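Local coordinates for protein beta-L-arabinobiosidase (Bacteroides thetaiotaomicron, PDB 5MQR) that probably cleaves arabinose-containing chains of complex plant pectin as a multidomain glycosidase, and may have exo-alpha-sialidase activity, at residues A[700-703]-A[704-708]; A[1005-1008]-A[1009-1012]. All blocks are in the same frame, centred on the assembly; numbering follows the deposited sequence.

Contact 1 of 2, residues A[700-703]-A[704-708]; sequences SYSD and KYNLI
Y701 and I708 meet obliquely: ring atom CE1 of Y701 lies 3.6 Å from CD1 at the end of I708, a purely apolar touch. The ring can get there because CG of Y701 stands between the backbone N and the carbonyl carbon (chi1 54°), while its hydroxyl is bonded to R699. Next along, S702 turns its side chain to the asparagine, OG of S702 lying 3.1 Å from OD1 of N706. The carbonyl of R699 is a second acceptor for the same hydroxyl proton, which may go to either. The amide of N706 is held from the same preceding residues, OD1 receiving R699 N and ND2 donating to V697 O.

D703 works through both backbone and carboxylate. Its N donates to L707 O over 2.7 Å, nearly straight at 167° and in the carbonyl plane. Its OD1 takes K704 N at 2.8 Å on the anti lone pair, while OD2 accepts from K746 N. An alanine here would remove both acceptors and would probably leave the amides of K704 and K746 without their mates, weakening the tie between the two loops.

K704 lays its CB over the face of the Y705 ring and carries NZ to Y705 OH, with G738 O as a further partner. A water bridges D703 O and N706 N. L707 N returns to K704 O at 3.1 Å, and Y705 and N706 between them both have left-handed 3-10 backbone angles: a type III' beta turn in the loop leading to helix 712-719.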
# COMPACT_ATOMS: atom_id res chain seq x y z
N SER A 700 26.34 42.91 1.37
CA SER A 700 27.64 43.61 1.28
C SER A 700 28.80 42.89 2.00
O SER A 700 29.96 43.24 1.77
CB SER A 700 27.52 45.02 1.88
OG SER A 700 27.29 44.93 3.27
N TYR A 701 28.48 41.91 2.85
CA TYR A 701 29.49 41.19 3.65
C TYR A 701 29.68 39.75 3.15
O TYR A 701 30.42 38.97 3.73
CB TYR A 701 29.12 41.21 5.14
CG TYR A 701 27.72 40.69 5.39
CD1 TYR A 701 27.48 39.32 5.52
CD2 TYR A 701 26.63 41.56 5.47
CE1 TYR A 701 26.21 38.84 5.74
CE2 TYR A 701 25.34 41.09 5.70
CZ TYR A 701 25.14 39.72 5.83
OH TYR A 701 23.87 39.22 6.05
N SER A 702 29.01 39.41 2.06
CA SER A 702 29.06 38.05 1.56
C SER A 702 30.41 37.81 0.89
O SER A 702 31.13 38.74 0.59
CB SER A 702 27.91 37.80 0.61
OG SER A 702 28.01 38.68 -0.49
N ASP A 703 30.75 36.55 0.69
CA ASP A 703 31.95 36.17 -0.04
C ASP A 703 31.59 36.24 -1.53
O ASP A 703 30.55 36.80 -1.89
CB ASP A 703 32.41 34.77 0.38
CG ASP A 703 33.91 34.57 0.29
OD1 ASP A 703 34.52 35.00 -0.72
OD2 ASP A 703 34.47 33.98 1.24
N LYS A 704 32.43 35.65 -2.39
CA LYS A 704 32.13 35.56 -3.84
C LYS A 704 30.77 34.89 -4.05
O LYS A 704 30.32 34.07 -3.22
CB LYS A 704 33.23 34.77 -4.57
CG LYS A 704 34.66 35.34 -4.46
CD LYS A 704 35.61 34.80 -5.55
CE LYS A 704 36.05 33.37 -5.28
NZ LYS A 704 36.27 32.52 -6.51
N TYR A 705 30.10 35.28 -5.13
CA TYR A 705 28.80 34.71 -5.51
C TYR A 705 27.70 34.84 -4.43
O TYR A 705 26.80 34.01 -4.33
CB TYR A 705 28.99 33.25 -5.95
CG TYR A 705 30.30 33.05 -6.66
CD1 TYR A 705 30.67 33.88 -7.73
CD2 TYR A 705 31.21 32.06 -6.24
CE1 TYR A 705 31.90 33.74 -8.37
CE2 TYR A 705 32.43 31.90 -6.89
CZ TYR A 705 32.78 32.74 -7.94
OH TYR A 705 33.99 32.59 -8.56
N ASN A 706 27.78 35.91 -3.64
CA ASN A 706 26.84 36.17 -2.55
C ASN A 706 26.78 35.07 -1.44
O ASN A 706 25.79 34.94 -0.72
CB ASN A 706 25.45 36.49 -3.13
CG ASN A 706 24.59 37.28 -2.18
OD1 ASN A 706 25.07 38.19 -1.49
ND2 ASN A 706 23.30 36.94 -2.13
N LEU A 707 27.87 34.33 -1.27
CA LEU A 707 27.90 33.24 -0.31
C LEU A 707 28.14 33.73 1.11
O LEU A 707 29.02 34.55 1.35
CB LEU A 707 28.96 32.22 -0.71
CG LEU A 707 28.71 31.50 -2.04
CD1 LEU A 707 29.93 30.65 -2.41
CD2 LEU A 707 27.46 30.64 -1.97
N ILE A 708 27.32 33.25 2.03
CA ILE A 708 27.44 33.53 3.45
C ILE A 708 27.54 32.19 4.20
O ILE A 708 26.71 31.30 4.02
CB ILE A 708 26.23 34.33 3.91
CG1 ILE A 708 26.21 35.70 3.23
CG2 ILE A 708 26.21 34.48 5.43
CD1 ILE A 708 24.89 36.44 3.33
O HOH W 1 29.32 38.68 -3.46

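Contact 2 of 2, residues A[1005-1008]-A[1009-1012]; sequences WLKG and DQER
K1007 O receives Q1010 N at 3.1 Å, with an N-H...O angle of 163°, and this bond closes a type II' beta turn from K1007 to Q1010. G1008 occupies its first corner with a positive phi of 55°, which favours glycine, and D1009 takes the second. The turn follows directly on a type I turn from W1005 to G1008, closed by G1008 N to W1005 O at 2.9 Å, so K1007 and G1008 serve both. A water bridges G1008 O and Q1010 O.

These consecutive, overlapping beta turns, type I then type II', reverse the chain in the loop between strand 991-992 and helix 1022-1029. D1009 joins it to the chain around strand 987-988, its carboxylate forming a salt bridge with R989 and a hydrogen bond with H988.

The Q1010 side chain folds back across the turn, CG of Q1010 passing 3.2 Å from K1007 O, and runs on extended so that its amide crosses the K1007 chain obliquely, with OE1 of Q1010 3.9 Å from CD of K1007. One water links NE2 of Q1010 to K1007 O, weakly at the carbonyl; a second donates to OE1 of Q1010 (water O to OE1 2.7 Å) and accepts from NZ of K1007. Bent at CB-CG (chi2 -72°), K1007 brings NZ over one face of the R1012 guanidinium, 3.6 Å from CZ of R1012. These like charges are probably tolerated because each group has a partner of its own: NZ of K1007 donates to G938 O, and NE of R1012 makes a salt bridge with E996.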
# COMPACT_ATOMS: atom_id res chain seq x y z
N TRP A 1005 6.38 38.51 11.34
CA TRP A 1005 7.73 38.41 10.77
C TRP A 1005 8.35 39.81 10.83
O TRP A 1005 7.80 40.76 10.29
CB TRP A 1005 7.69 37.86 9.35
CG TRP A 1005 7.45 36.38 9.30
CD1 TRP A 1005 6.28 35.75 9.07
CD2 TRP A 1005 8.43 35.35 9.51
NE1 TRP A 1005 6.45 34.41 9.11
CE2 TRP A 1005 7.76 34.13 9.40
CE3 TRP A 1005 9.79 35.35 9.80
CZ2 TRP A 1005 8.42 32.91 9.52
CZ3 TRP A 1005 10.44 34.14 9.95
CH2 TRP A 1005 9.75 32.94 9.81
N LEU A 1006 9.46 39.91 11.53
CA LEU A 1006 9.93 41.22 12.00
C LEU A 1006 10.60 42.16 10.98
O LEU A 1006 10.83 43.31 11.31
CB LEU A 1006 10.81 41.05 13.24
CG LEU A 1006 10.00 40.60 14.47
CD1 LEU A 1006 10.88 39.86 15.48
CD2 LEU A 1006 9.30 41.79 15.09
N LYS A 1007 10.88 41.71 9.77
CA LYS A 1007 11.18 42.65 8.68
C LYS A 1007 9.95 43.03 7.85
O LYS A 1007 10.08 43.68 6.82
CB LYS A 1007 12.24 42.07 7.75
CG LYS A 1007 13.55 41.75 8.45
CD LYS A 1007 14.31 42.99 8.83
CE LYS A 1007 15.68 42.60 9.37
NZ LYS A 1007 16.52 43.79 9.58
N GLY A 1008 8.75 42.66 8.29
CA GLY A 1008 7.55 43.01 7.52
C GLY A 1008 7.59 42.54 6.07
O GLY A 1008 7.88 41.38 5.78
N ASP A 1009 7.32 43.47 5.16
CA ASP A 1009 7.27 43.14 3.72
C ASP A 1009 8.61 43.38 3.00
O ASP A 1009 8.64 43.33 1.79
CB ASP A 1009 6.18 43.95 3.04
CG ASP A 1009 4.82 43.65 3.59
OD1 ASP A 1009 4.49 42.47 3.70
OD2 ASP A 1009 4.07 44.59 3.89
N GLN A 1010 9.71 43.61 3.74
CA GLN A 1010 11.02 43.85 3.11
C GLN A 1010 11.47 42.63 2.30
O GLN A 1010 11.36 41.48 2.73
CB GLN A 1010 12.08 44.21 4.15
CG GLN A 1010 11.85 45.51 4.89
CD GLN A 1010 12.83 45.73 6.04
OE1 GLN A 1010 14.03 45.54 5.89
NE2 GLN A 1010 12.32 46.15 7.19
N GLU A 1011 12.01 42.91 1.13
CA GLU A 1011 12.38 41.88 0.17
C GLU A 1011 13.44 40.91 0.68
O GLU A 1011 13.38 39.72 0.39
CB GLU A 1011 12.88 42.52 -1.13
CG GLU A 1011 13.08 41.49 -2.23
CD GLU A 1011 13.55 42.05 -3.54
OE1 GLU A 1011 13.61 43.29 -3.72
OE2 GLU A 1011 13.88 41.20 -4.40
N ARG A 1012 14.41 41.44 1.40
CA ARG A 1012 15.51 40.62 1.93
C ARG A 1012 15.10 39.31 2.65
O ARG A 1012 15.81 38.30 2.56
CB ARG A 1012 16.37 41.45 2.89
CG ARG A 1012 15.63 42.01 4.09
CD ARG A 1012 16.57 42.84 4.97
NE ARG A 1012 17.25 42.01 5.96
CZ ARG A 1012 18.22 42.42 6.76
NH1 ARG A 1012 18.71 43.67 6.69
NH2 ARG A 1012 18.72 41.59 7.66
O HOH W 2 9.46 46.56 7.72
O HOH W 3 16.17 45.78 7.48
O HOH W 4 9.17 40.17 3.54

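In the fold
Contact 1 comes first along the chain and is complete long before contact 2 begins, yet the two loops lie on the same side of the chain's centre, with their own centres 20 Å apart and their nearest atoms about 6 Å apart without touching. The first leads into helix 712-719, near the start of the MGH1-like glycoside hydrolase region; the second leads into helix 1022-1029, near its end. Residues remote in sequence are thus brought to one part of this helical domain. The side chains of Y701 and R1012 come within about 3 and 4 Å, respectively, of bound HEPES buffer, which is consistent with both loops bordering a pocket, although no substrate is bound.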